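Local coordinates for amidase, hydantoinase/carbamoylase family (Paraburkholderia phymatum, PDB 6C0D), which probably hydrolyses N-carbamoyl-L-amino acids as a zinc-binding, homodimeric member of the peptidase M20 family, at residues A[206-217]-A[354-365]. Residues are numbered along the deposited sequence; the frame is centred on the assembly and turned at random.
Sequences SAKLIGVVTTIV and APGQWMHMPSGA. With EDO (1,2-ethanediol), chain J.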
ATOM      1  N   SER A 206       3.156 -24.914  21.718  1.00 41.37           N
ATOM      2  CA  SER A 206       3.355 -26.276  22.196  1.00 40.66           C
ATOM      3  C   SER A 206       3.073 -26.427  23.685  1.00 36.13           C
ATOM      4  O   SER A 206       3.058 -27.557  24.179  1.00 41.78           O
ATOM      5  CB  SER A 206       4.784 -26.736  21.889  1.00 50.58           C
ATOM      6  OG  SER A 206       5.011 -26.771  20.486  1.00 55.49           O
ATOM      7  N   ALA A 207       2.807 -25.325  24.391  1.00 31.73           N
ATOM      8  CA  ALA A 207       2.584 -25.299  25.839  1.00 28.36           C
ATOM      9  C   ALA A 207       3.780 -25.850  26.610  1.00 26.14           C
ATOM     10  O   ALA A 207       3.631 -26.308  27.751  1.00 30.68           O
ATOM     11  CB  ALA A 207       1.300 -26.045  26.243  1.00 35.08           C
ATOM     12  N   LYS A 208       4.970 -25.803  26.006  1.00 19.91           N
ATOM     13  CA  LYS A 208       6.199 -26.210  26.683  1.00 21.34           C
ATOM     14  C   LYS A 208       6.830 -25.004  27.375  1.00 20.76           C
ATOM     15  O   LYS A 208       6.472 -23.854  27.120  1.00 23.80           O
ATOM     16  CB  LYS A 208       7.203 -26.809  25.698  1.00 27.65           C
ATOM     17  CG  LYS A 208       6.713 -27.970  24.866  1.00 37.45           C
ATOM     18  CD  LYS A 208       6.722 -29.265  25.641  1.00 31.27           C
ATOM     19  CE  LYS A 208       6.729 -30.440  24.679  1.00 34.85           C
ATOM     20  NZ  LYS A 208       6.418 -31.718  25.354  1.00 40.14           N
ATOM     21  N   LEU A 209       7.795 -25.281  28.255  1.00 16.72           N
ATOM     22  CA  LEU A 209       8.396 -24.256  29.092  1.00 17.34           C
ATOM     23  C   LEU A 209       9.837 -23.920  28.715  1.00 19.30           C
ATOM     24  O   LEU A 209      10.330 -22.870  29.136  1.00 18.83           O
ATOM     25  CB  LEU A 209       8.359 -24.692  30.568  1.00 15.57           C
ATOM     26  CG  LEU A 209       6.942 -25.007  31.113  1.00 16.35           C
ATOM     27  CD1 LEU A 209       7.012 -25.384  32.601  1.00 18.62           C
ATOM     28  CD2 LEU A 209       6.003 -23.814  30.883  1.00 18.63           C
ATOM     29  N   ILE A 210      10.530 -24.798  27.990  1.00 15.46           N
ATOM     30  CA  ILE A 210      11.965 -24.640  27.734  1.00 15.31           C
ATOM     31  C   ILE A 210      12.231 -25.017  26.293  1.00 16.61           C
ATOM     32  O   ILE A 210      11.826 -26.099  25.857  1.00 16.48           O
ATOM     33  CB  ILE A 210      12.824 -25.538  28.648  1.00 15.44           C
ATOM     34  CG1 ILE A 210      12.628 -25.179  30.128  1.00 16.81           C
ATOM     35  CG2 ILE A 210      14.327 -25.477  28.224  1.00 15.27           C
ATOM     36  CD1 ILE A 210      13.179 -23.812  30.536  1.00 17.60           C
ATOM     37  N   GLY A 211      12.936 -24.154  25.560  1.00 13.80           N
ATOM     38  CA  GLY A 211      13.346 -24.535  24.211  1.00 13.65           C
ATOM     39  C   GLY A 211      14.860 -24.591  24.093  1.00 15.48           C
ATOM     40  O   GLY A 211      15.558 -23.674  24.548  1.00 15.20           O
ATOM     41  N   VAL A 212      15.380 -25.670  23.513  1.00 13.24           N
ATOM     42  CA  VAL A 212      16.815 -25.805  23.240  1.00 11.60           C
ATOM     43  C   VAL A 212      17.011 -25.464  21.772  1.00 16.39           C
ATOM     44  O   VAL A 212      16.518 -26.186  20.905  1.00 16.00           O
ATOM     45  CB  VAL A 212      17.308 -27.226  23.535  1.00 15.69           C
ATOM     46  CG1 VAL A 212      18.812 -27.367  23.141  1.00 17.18           C
ATOM     47  CG2 VAL A 212      17.097 -27.575  25.025  1.00 15.73           C
ATOM     48  N   VAL A 213      17.742 -24.392  21.484  1.00 14.98           N
ATOM     49  CA  VAL A 213      17.807 -23.870  20.114  1.00 15.83           C
ATOM     50  C   VAL A 213      18.767 -24.701  19.259  1.00 17.71           C
ATOM     51  O   VAL A 213      19.936 -24.913  19.617  1.00 17.15           O
ATOM     52  CB  VAL A 213      18.189 -22.384  20.130  1.00 14.63           C
ATOM     53  CG1 VAL A 213      18.420 -21.853  18.701  1.00 18.72           C
ATOM     54  CG2 VAL A 213      17.053 -21.553  20.820  1.00 14.02           C
ATOM     55  N   THR A 214      18.267 -25.190  18.121  1.00 15.65           N
ATOM     56  CA  THR A 214      19.094 -25.978  17.200  1.00 15.57           C
ATOM     57  C   THR A 214      19.931 -25.082  16.300  1.00 17.59           C
ATOM     58  O   THR A 214      21.144 -25.290  16.135  1.00 18.20           O
ATOM     59  CB  THR A 214      18.186 -26.855  16.335  1.00 20.35           C
ATOM     60  OG1 THR A 214      17.174 -26.017  15.749  1.00 19.90           O
ATOM     61  CG2 THR A 214      17.520 -27.922  17.192  1.00 21.48           C
ATOM     62  N   THR A 215      19.276 -24.103  15.681  1.00 17.37           N
ATOM     63  CA  THR A 215      19.837 -23.314  14.594  1.00 20.10           C
ATOM     64  C   THR A 215      19.148 -21.962  14.617  1.00 19.98           C
ATOM     65  O   THR A 215      17.937 -21.891  14.855  1.00 20.43           O
ATOM     66  CB  THR A 215      19.568 -23.982  13.235  1.00 22.32           C
ATOM     67  OG1 THR A 215      20.072 -25.316  13.242  1.00 23.23           O
ATOM     68  CG2 THR A 215      20.222 -23.201  12.093  1.00 21.26           C
ATOM     69  N   ILE A 216      19.908 -20.904  14.372  1.00 18.64           N
ATOM     70  CA  ILE A 216      19.339 -19.586  14.101  1.00 18.28           C
ATOM     71  C   ILE A 216      19.102 -19.477  12.594  1.00 21.51           C
ATOM     72  O   ILE A 216      20.026 -19.685  11.801  1.00 18.31           O
ATOM     73  CB  ILE A 216      20.270 -18.481  14.616  1.00 21.22           C
ATOM     74  CG1 ILE A 216      20.417 -18.621  16.143  1.00 20.38           C
ATOM     75  CG2 ILE A 216      19.753 -17.095  14.234  1.00 21.30           C
ATOM     76  CD1 ILE A 216      21.452 -17.663  16.741  1.00 20.27           C
ATOM     77  N   VAL A 217      17.859 -19.188  12.192  1.00 17.88           N
ATOM     78  CA  VAL A 217      17.491 -19.341  10.779  1.00 17.08           C
ATOM     79  C   VAL A 217      18.242 -18.326   9.928  1.00 19.19           C
ATOM     80  O   VAL A 217      18.612 -17.238  10.389  1.00 19.52           O
ATOM     81  CB  VAL A 217      15.969 -19.187  10.571  1.00 20.05           C
ATOM     82  CG1 VAL A 217      15.199 -20.329  11.272  1.00 19.78           C
ATOM     83  CG2 VAL A 217      15.523 -17.818  11.075  1.00 18.09           C
ATOM     84  N   ALA A 354      12.931 -29.974  33.848  1.00 17.06           N
ATOM     85  CA  ALA A 354      11.620 -29.722  33.242  1.00 18.67           C
ATOM     86  C   ALA A 354      11.182 -30.923  32.405  1.00 14.75           C
ATOM     87  O   ALA A 354      10.861 -30.792  31.225  1.00 14.25           O
ATOM     88  CB  ALA A 354      11.676 -28.442  32.408  1.00 16.74           C
ATOM     89  N   PRO A 355      11.183 -32.122  32.988  1.00 14.66           N
ATOM     90  CA  PRO A 355      10.866 -33.316  32.202  1.00 14.48           C
ATOM     91  C   PRO A 355       9.494 -33.202  31.556  1.00 14.45           C
ATOM     92  O   PRO A 355       8.518 -32.778  32.185  1.00 18.49           O
ATOM     93  CB  PRO A 355      10.924 -34.450  33.240  1.00 17.28           C
ATOM     94  CG  PRO A 355      10.828 -33.798  34.552  1.00 20.62           C
ATOM     95  CD  PRO A 355      11.468 -32.453  34.398  1.00 14.92           C
ATOM     96  N   GLY A 356       9.428 -33.554  30.273  1.00 14.75           N
ATOM     97  CA  GLY A 356       8.189 -33.468  29.534  1.00 16.28           C
ATOM     98  C   GLY A 356       7.748 -32.069  29.164  1.00 15.91           C
ATOM     99  O   GLY A 356       6.664 -31.918  28.573  1.00 18.14           O
ATOM    100  N   GLN A 357       8.545 -31.042  29.473  1.00 15.13           N
ATOM    101  CA  GLN A 357       8.138 -29.666  29.198  1.00 14.86           C
ATOM    102  C   GLN A 357       9.215 -28.904  28.431  1.00 17.29           C
ATOM    103  O   GLN A 357       9.309 -27.679  28.536  1.00 17.05           O
ATOM    104  CB  GLN A 357       7.782 -28.940  30.501  1.00 14.90           C
ATOM    105  CG  GLN A 357       6.608 -29.610  31.233  1.00 15.83           C
ATOM    106  CD  GLN A 357       5.286 -29.546  30.491  1.00 17.11           C
ATOM    107  OE1 GLN A 357       5.155 -28.916  29.431  1.00 19.76           O
ATOM    108  NE2 GLN A 357       4.267 -30.200  31.061  1.00 18.99           N
ATOM    109  N   TRP A 358      10.046 -29.606  27.659  1.00 15.84           N
ATOM    110  CA  TRP A 358      11.063 -28.937  26.855  1.00 15.56           C
ATOM    111  C   TRP A 358      11.084 -29.502  25.439  1.00 18.45           C
ATOM    112  O   TRP A 358      10.600 -30.613  25.181  1.00 17.99           O
ATOM    113  CB  TRP A 358      12.460 -29.070  27.503  1.00 15.49           C
ATOM    114  CG  TRP A 358      13.004 -30.463  27.432  1.00 19.04           C
ATOM    115  CD1 TRP A 358      12.753 -31.495  28.299  1.00 17.25           C
ATOM    116  CD2 TRP A 358      13.876 -30.986  26.417  1.00 14.63           C
ATOM    117  NE1 TRP A 358      13.423 -32.640  27.874  1.00 18.53           N
ATOM    118  CE2 TRP A 358      14.117 -32.347  26.727  1.00 20.34           C
ATOM    119  CE3 TRP A 358      14.472 -30.435  25.273  1.00 15.35           C
ATOM    120  CZ2 TRP A 358      14.938 -33.169  25.932  1.00 22.45           C
ATOM    121  CZ3 TRP A 358      15.295 -31.251  24.478  1.00 18.16           C
ATOM    122  CH2 TRP A 358      15.507 -32.606  24.807  1.00 18.56           C
ATOM    123  N   MET A 359      11.634 -28.721  24.499  1.00 14.55           N
ATOM    124  CA  MET A 359      11.755 -29.213  23.123  1.00 15.97           C
ATOM    125  C   MET A 359      12.947 -28.560  22.433  1.00 19.51           C
ATOM    126  O   MET A 359      13.371 -27.461  22.790  1.00 17.64           O
ATOM    127  CB  MET A 359      10.497 -28.935  22.283  1.00 15.68           C
ATOM    128  CG  MET A 359      10.182 -27.426  22.163  1.00 18.83           C
ATOM    129  SD  MET A 359       8.552 -27.021  21.442  1.00 28.44           S
ATOM    130  CE  MET A 359       8.902 -27.299  19.724  1.00 30.61           C
ATOM    131  N   HIS A 360      13.471 -29.249  21.419  1.00 20.17           N
ATOM    132  CA  HIS A 360      14.362 -28.610  20.457  1.00 18.16           C
ATOM    133  C   HIS A 360      13.547 -27.764  19.484  1.00 18.81           C
ATOM    134  O   HIS A 360      12.414 -28.110  19.122  1.00 18.68           O
ATOM    135  CB  HIS A 360      15.142 -29.649  19.643  1.00 18.89           C
ATOM    136  CG  HIS A 360      16.214 -30.359  20.410  1.00 19.22           C
ATOM    137  ND1 HIS A 360      16.020 -31.592  20.989  1.00 21.91           N
ATOM    138  CD2 HIS A 360      17.507 -30.026  20.647  1.00 19.76           C
ATOM    139  CE1 HIS A 360      17.140 -31.981  21.577  1.00 21.43           C
ATOM    140  NE2 HIS A 360      18.060 -31.049  21.382  1.00 25.22           N
ATOM    141  N   MET A 361      14.150 -26.670  19.020  1.00 18.02           N
ATOM    142  CA  MET A 361      13.452 -25.787  18.081  1.00 16.74           C
ATOM    143  C   MET A 361      14.444 -24.812  17.469  1.00 16.84           C
ATOM    144  O   MET A 361      15.440 -24.467  18.109  1.00 18.89           O
ATOM    145  CB  MET A 361      12.344 -24.994  18.799  1.00 18.37           C
ATOM    146  CG  MET A 361      12.922 -24.202  19.993  1.00 16.00           C
ATOM    147  SD  MET A 361      11.610 -23.354  20.940  1.00 22.01           S
ATOM    148  CE  MET A 361      11.134 -22.080  19.777  1.00 24.68           C
ATOM    149  N   PRO A 362      14.205 -24.338  16.252  1.00 18.09           N
ATOM    150  CA  PRO A 362      15.039 -23.265  15.711  1.00 18.43           C
ATOM    151  C   PRO A 362      14.668 -21.936  16.347  1.00 20.90           C
ATOM    152  O   PRO A 362      13.580 -21.775  16.921  1.00 19.45           O
ATOM    153  CB  PRO A 362      14.689 -23.272  14.218  1.00 20.01           C
ATOM    154  CG  PRO A 362      13.203 -23.674  14.231  1.00 25.97           C
ATOM    155  CD  PRO A 362      13.118 -24.722  15.326  1.00 20.86           C
ATOM    156  N   SER A 363      15.588 -20.977  16.226  1.00 18.63           N
ATOM    157  CA  SER A 363      15.295 -19.582  16.522  1.00 24.20           C
ATOM    158  C   SER A 363      14.902 -18.871  15.235  1.00 25.52           C
ATOM    159  O   SER A 363      15.729 -18.720  14.327  1.00 22.13           O
ATOM    160  CB  SER A 363      16.488 -18.872  17.162  1.00 20.43           C
ATOM    161  OG  SER A 363      16.216 -17.474  17.226  1.00 21.66           O
ATOM    162  N   GLY A 364      13.653 -18.399  15.165  1.00 22.31           N
ATOM    163  CA  GLY A 364      13.232 -17.679  13.977  1.00 24.29           C
ATOM    164  C   GLY A 364      13.711 -16.246  13.908  1.00 25.24           C
ATOM    165  O   GLY A 364      13.512 -15.582  12.884  1.00 27.04           O
ATOM    166  N   ALA A 365      14.336 -15.755  14.978  1.00 24.24           N
ATOM    167  CA  ALA A 365      14.824 -14.383  15.057  1.00 28.50           C
ATOM    168  C   ALA A 365      16.343 -14.376  15.192  1.00 24.17           C
ATOM    169  O   ALA A 365      16.940 -15.364  15.610  1.00 24.21           O
ATOM    170  CB  ALA A 365      14.212 -13.646  16.257  1.00 28.75           C
TER
HETATM  171  C1  EDO J 509       4.028 -22.332  28.259  1.00 54.49           C
HETATM  172  O1  EDO J 509       4.227 -22.164  26.849  1.00 39.87           O
HETATM  173  C2  EDO J 509       3.210 -21.191  28.855  1.00 56.93           C
HETATM  174  O2  EDO J 509       1.944 -21.720  29.287  1.00 55.29           O
HETATM  175  O   HOH W   1       9.396 -32.627  26.652  1.00 27.01           O
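Val212 meets two aromatic rings, its methyls reaching both obliquely: CG2 lies 3.9 Å from CE3 of Trp358, while CG1 lies 3.9 Å from CD2 of His360. In the plane of the indole, His360 CE1 stands at the benzene end and the carbonyl oxygen of Ala354 at the pyrrole end. The branching of Val212, with CG1 anti to the backbone N (chi1 176°), presents one methyl to each ring. Thr214 CG2 touches His360 CB, its side chain crossing that of the histidine at about a right angle. Helix 340-353 backs this face, and its Asp351 accepts a hydrogen bond from the indole NE1.

The pairing illustrates how two parallel strands divide their work between backbone and faces. Met359 bonds both ways: its N reaches Ile210 O at 3.0 Å, and its O receives Val212 N at 2.8 Å. Met361 repeats the pattern with Val212 O and Thr214 N. A beta bulge then shifts the register, after which Ser363 N bonds Thr215 O and Ser363 O accepts Val217 N.

On the face of Met359 and Met361, Gly211, with no side chain, lets Met361 SD come to 3.9 Å from Gly211 CA, and Met359 SD lies 3.7 Å from Ser206 OG. Lys208, bent at chi2 (-79°), arches over Gln357 and places NZ 3.2 Å from Gly356 O, above the carbonyl plane. Leu209 N donates to Gln357 O, which also receives a weak bond from Ile210 N.

The chemistry thus implies a division of labour: backbone bonds set the register on each side of the bulge, while mainly apolar side chains pack on the two faces, and the paired strands lead to Ala365, whose side chain lies about 7 Å from those of the zinc ligands Asp100 and His196.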